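Local coordinates for periplasmic binding protein (Xylanimonas cellulosilytica, PDB 4MX8) that probably captures an iron-siderophore complex or similar chelate outside the cell and delivers it to an ABC importer, at residues S180-L184 and V218-L222; A195-N199 and G209-D214. All coordinates share one frame; numbering follows the deposited sequence.

Contact 1 of 2, residues S180-L184 and V218-L222; sequences SGTGL and VQPVL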
loop_
_atom_site.group_PDB
_atom_site.type_symbol
_atom_site.label_atom_id
_atom_site.label_comp_id
_atom_site.label_asym_id
_atom_site.label_seq_id
_atom_site.Cartn_x
_atom_site.Cartn_y
_atom_site.Cartn_z
ATOM N N SER A 180 2.198 24.895 -0.996
ATOM C CA SER A 180 3.374 25.100 -0.172
ATOM C C SER A 180 3.156 24.667 1.269
ATOM O O SER A 180 2.427 23.699 1.570
ATOM C CB SER A 180 3.855 26.548 -0.221
ATOM O OG SER A 180 5.221 26.632 0.159
ATOM N N GLY A 181 3.826 25.395 2.148
ATOM C CA GLY A 181 3.742 25.147 3.556
ATOM C C GLY A 181 4.425 23.873 3.962
ATOM O O GLY A 181 5.056 23.176 3.173
ATOM N N THR A 182 4.278 23.592 5.241
ATOM C CA THR A 182 4.798 22.412 5.871
ATOM C C THR A 182 3.631 21.438 6.139
ATOM O O THR A 182 2.477 21.870 6.286
ATOM C CB THR A 182 5.446 22.830 7.183
ATOM O OG1 THR A 182 6.087 21.707 7.761
ATOM C CG2 THR A 182 4.408 23.376 8.174
ATOM N N GLY A 183 3.907 20.135 6.187
ATOM C CA GLY A 183 2.853 19.168 6.470
ATOM C C GLY A 183 3.245 18.083 7.462
ATOM O O GLY A 183 4.428 17.870 7.722
ATOM N N LEU A 184 2.253 17.397 8.021
ATOM C CA LEU A 184 2.514 16.246 8.880
ATOM C C LEU A 184 1.498 15.154 8.592
ATOM O O LEU A 184 0.299 15.414 8.549
ATOM C CB LEU A 184 2.443 16.629 10.358
ATOM C CG LEU A 184 2.701 15.463 11.310
ATOM C CD1 LEU A 184 4.154 15.046 11.232
ATOM C CD2 LEU A 184 2.307 15.796 12.730
ATOM N N VAL A 218 5.288 16.503 0.168
ATOM C CA VAL A 218 4.956 17.334 1.307
ATOM C C VAL A 218 6.223 17.560 2.144
ATOM O O VAL A 218 6.907 16.601 2.520
ATOM C CB VAL A 218 3.902 16.630 2.179
ATOM C CG1 VAL A 218 3.662 17.408 3.457
ATOM C CG2 VAL A 218 2.601 16.451 1.413
ATOM N N GLN A 219 6.544 18.822 2.425
ATOM C CA GLN A 219 7.657 19.144 3.327
ATOM C C GLN A 219 7.307 18.832 4.786
ATOM O O GLN A 219 6.316 19.338 5.309
ATOM C CB GLN A 219 8.022 20.622 3.189
ATOM C CG GLN A 219 9.093 21.129 4.170
ATOM C CD GLN A 219 9.646 22.507 3.773
ATOM O OE1 GLN A 219 9.665 22.869 2.588
ATOM N NE2 GLN A 219 10.097 23.277 4.765
ATOM N N PRO A 220 8.115 18.003 5.458
ATOM C CA PRO A 220 7.800 17.617 6.844
ATOM C C PRO A 220 7.884 18.793 7.808
ATOM O O PRO A 220 8.762 19.643 7.692
ATOM C CB PRO A 220 8.904 16.606 7.197
ATOM C CG PRO A 220 9.582 16.283 5.929
ATOM C CD PRO A 220 9.392 17.437 5.003
ATOM N N VAL A 221 6.983 18.817 8.778
ATOM C CA VAL A 221 6.960 19.863 9.804
ATOM C C VAL A 221 8.259 19.941 10.614
ATOM O O VAL A 221 8.610 20.995 11.121
ATOM C CB VAL A 221 5.742 19.695 10.723
ATOM C CG1 VAL A 221 6.008 18.611 11.729
ATOM C CG2 VAL A 221 5.399 20.997 11.412
ATOM N N LEU A 222 8.964 18.818 10.716
ATOM C CA LEU A 222 10.250 18.735 11.389
ATOM C C LEU A 222 11.226 18.018 10.458
ATOM O O LEU A 222 10.851 17.048 9.780
ATOM C CB LEU A 222 10.107 17.956 12.691
ATOM C CG LEU A 222 9.200 18.578 13.749
ATOM C CD1 LEU A 222 8.978 17.657 14.944
ATOM C CD2 LEU A 222 9.819 19.885 14.188
HETATM O O HOH W 1 4.606 20.855 1.615
#
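Gly-183 and Pro-220 pair backbone to backbone in a single beta bridge, the tight centre of this contact. Both bonds belong to the glycine, in the manner of a parallel pair: its N donates to Gln-219 O at 2.7 Å, almost straight on to the carbonyl, and its O receives Val-221 N at 2.9 Å. The second is more bent, with 130° at the hydrogen and the donor tilted from the carbonyl plane. Since the chains head off 78° apart, no longer pairing follows. A methyl fills the space beside the bridge: Val-218 CG1 lies 3.6 Å from Gly-183 CA, where a side chain on the glycine would have to go. Val-221 extends the apolar packing, with CG1 4.0 Å from Leu-184 CD1 and CG2 4.1 Å from Thr-182 CG2. The valine can reach both because CG2 stands opposite its own backbone N while CG1 turns between N and the carbonyl carbon (chi1 79°).

Toward Gly-181 the fit is looser and a water takes over. It donates to Gly-181 O at 2.8 Å and accepts from Gln-219 N at 2.9 Å, linking these two backbone groups. The exposed Gln-219 side chain extends beyond this end, with little more than CB near the other segment.

Ser-180, with positive phi, follows the long helix 155-179, and the chain then runs into strand 183-189. Across the strand, Thr-182 and Leu-184 bond to the backbone of strand 246-251, while Leu-184 also packs on Phe-238 and Leu-239 of helix 236-242.

Contact 2 of 2, residues A195-N199 and G209-D214; sequences ALSPN and GGLIYD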
loop_
_atom_site.group_PDB
_atom_site.type_symbol
_atom_site.label_atom_id
_atom_site.label_comp_id
_atom_site.label_asym_id
_atom_site.label_seq_id
_atom_site.Cartn_x
_atom_site.Cartn_y
_atom_site.Cartn_z
ATOM N N ALA A 195 2.865 9.688 14.479
ATOM C CA ALA A 195 3.433 10.554 13.452
ATOM C C ALA A 195 4.046 9.734 12.323
ATOM O O ALA A 195 4.863 8.836 12.569
ATOM C CB ALA A 195 4.468 11.492 14.049
ATOM N N LEU A 196 3.649 10.038 11.089
ATOM C CA LEU A 196 4.319 9.462 9.922
ATOM C C LEU A 196 5.592 10.230 9.572
ATOM O O LEU A 196 5.680 11.432 9.743
ATOM C CB LEU A 196 3.398 9.446 8.720
ATOM C CG LEU A 196 2.153 8.625 8.947
ATOM C CD1 LEU A 196 1.337 8.612 7.671
ATOM C CD2 LEU A 196 2.567 7.258 9.357
ATOM N N SER A 197 6.579 9.524 9.057
ATOM C CA SER A 197 7.904 10.092 8.932
ATOM C C SER A 197 8.443 9.760 7.549
ATOM O O SER A 197 8.212 8.655 7.049
ATOM C CB SER A 197 8.791 9.482 10.026
ATOM O OG SER A 197 10.165 9.637 9.726
ATOM N N PRO A 198 9.152 10.705 6.913
ATOM C CA PRO A 198 9.832 10.359 5.660
ATOM C C PRO A 198 10.693 9.120 5.868
ATOM O O PRO A 198 11.321 8.949 6.922
ATOM C CB PRO A 198 10.739 11.566 5.403
ATOM C CG PRO A 198 10.113 12.662 6.090
ATOM C CD PRO A 198 9.417 12.094 7.309
ATOM N N ASN A 199 10.705 8.247 4.875
ATOM C CA ASN A 199 11.475 7.020 4.957
ATOM C C ASN A 199 12.961 7.328 4.888
ATOM O O ASN A 199 13.423 7.965 3.947
ATOM C CB ASN A 199 11.090 6.111 3.799
ATOM C CG ASN A 199 11.470 4.674 4.027
ATOM O OD1 ASN A 199 11.883 4.285 5.126
ATOM N ND2 ASN A 199 11.320 3.860 2.981
ATOM N N GLY A 209 4.723 4.726 5.614
ATOM C CA GLY A 209 4.519 5.937 6.376
ATOM C C GLY A 209 5.017 7.135 5.609
ATOM O O GLY A 209 4.363 8.169 5.582
ATOM N N GLY A 210 6.169 6.983 4.964
ATOM C CA GLY A 210 6.815 8.097 4.291
ATOM C C GLY A 210 6.216 8.519 2.961
ATOM O O GLY A 210 6.599 9.553 2.420
ATOM N N LEU A 211 5.275 7.728 2.455
ATOM C CA LEU A 211 4.668 7.947 1.141
ATOM C C LEU A 211 4.269 9.399 0.858
ATOM O O LEU A 211 4.629 9.979 -0.167
ATOM C CB LEU A 211 3.431 7.066 1.017
ATOM C CG LEU A 211 3.242 6.223 -0.229
ATOM C CD1 LEU A 211 4.453 5.370 -0.455
ATOM C CD2 LEU A 211 2.031 5.359 0.011
ATOM N N ILE A 212 3.525 9.974 1.788
ATOM C CA ILE A 212 3.051 11.340 1.679
ATOM C C ILE A 212 4.214 12.352 1.468
ATOM O O ILE A 212 4.071 13.348 0.761
ATOM C CB ILE A 212 2.161 11.639 2.924
ATOM C CG1 ILE A 212 0.788 12.139 2.489
ATOM C CG2 ILE A 212 2.848 12.526 3.959
ATOM C CD1 ILE A 212 0.810 13.453 1.761
ATOM N N TYR A 213 5.378 12.069 2.052
ATOM C CA TYR A 213 6.530 12.958 1.937
ATOM C C TYR A 213 7.419 12.540 0.782
ATOM O O TYR A 213 7.982 13.384 0.093
ATOM C CB TYR A 213 7.400 12.941 3.214
ATOM C CG TYR A 213 6.670 13.059 4.529
ATOM C CD1 TYR A 213 6.253 14.285 5.004
ATOM C CD2 TYR A 213 6.421 11.939 5.307
ATOM C CE1 TYR A 213 5.585 14.393 6.212
ATOM C CE2 TYR A 213 5.754 12.034 6.513
ATOM C CZ TYR A 213 5.340 13.264 6.957
ATOM O OH TYR A 213 4.679 13.368 8.155
ATOM N N ASP A 214 7.572 11.231 0.599
ATOM C CA ASP A 214 8.593 10.665 -0.298
ATOM C C ASP A 214 8.206 10.665 -1.781
ATOM O O ASP A 214 9.033 10.937 -2.652
ATOM C CB ASP A 214 8.926 9.239 0.134
ATOM C CG ASP A 214 9.576 9.179 1.514
ATOM O OD1 ASP A 214 10.290 10.141 1.898
ATOM O OD2 ASP A 214 9.371 8.158 2.211
#
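Leu-196 to Asn-199, leaving the beta hairpin of strands 183-189 and 192-195, lie against the following helix, 207-214, in the alpha/beta fold of this solute-binding protein. The apolar part centres on the Tyr-213 ring, which is sandwiched. Pro-198 CD makes a CH-pi contact over one face, 3.9 Å from the ring centroid and 23° off the normal, while CG2 of the neighbouring Ile-212 covers the opposite face. Leu-196 drapes over the first turn, its CB 3.5 Å from Gly-209 O and its CD2 3.8 Å from Gly-209 CA. Chain meets chain most directly at Gly-210, whose CA is 4.0 Å from Pro-198 CA; a beta carbon there would run into the loop backbone.

Among the polar contacts, Tyr-213 OH donates to Leu-196 O at 2.7 Å, approaching from above the carbonyl plane. The hydroxyl oxygen of Tyr-213 is also hydrogen-bonded to Gly-185 N, so two bonds fix the ring's rim between helix, loop and strand 183-189. A phenylalanine at Tyr-213 would probably keep the CH-pi contact with Pro-198 but leave Leu-196 O and Gly-185 N without this shared partner. The next residue, Asp-214, holds CG opposite its own carbonyl carbon (chi1 -65°) and so turns its carboxylate to the loop, where its OD2 accepts Asn-199 N at 3.0 Å on the syn lone pair, with 159° at the hydrogen.

In the fold
Contact 2 is nested within the chain loop that contact 1 closes, and their centres lie 11 Å apart. Tyr-213 and Pro-198 join them: Leu-184 CD1 packs 3.5 Å from Tyr-213 OH, and Pro-220 CG comes within 3.7 Å of Pro-198 CG. Ile-225 of helix 225-229 touches Leu-184, Pro-220 and Tyr-213, drawing both contacts into one apolar cluster. Contact 1 is peripheral, about 22 Å from its centre to that of the chain, whereas contact 2 is at about 13 Å. Relatives bind their ligand in a cleft between two lobes; these contacts are best read as internal packing, with no direct part in ligand binding established.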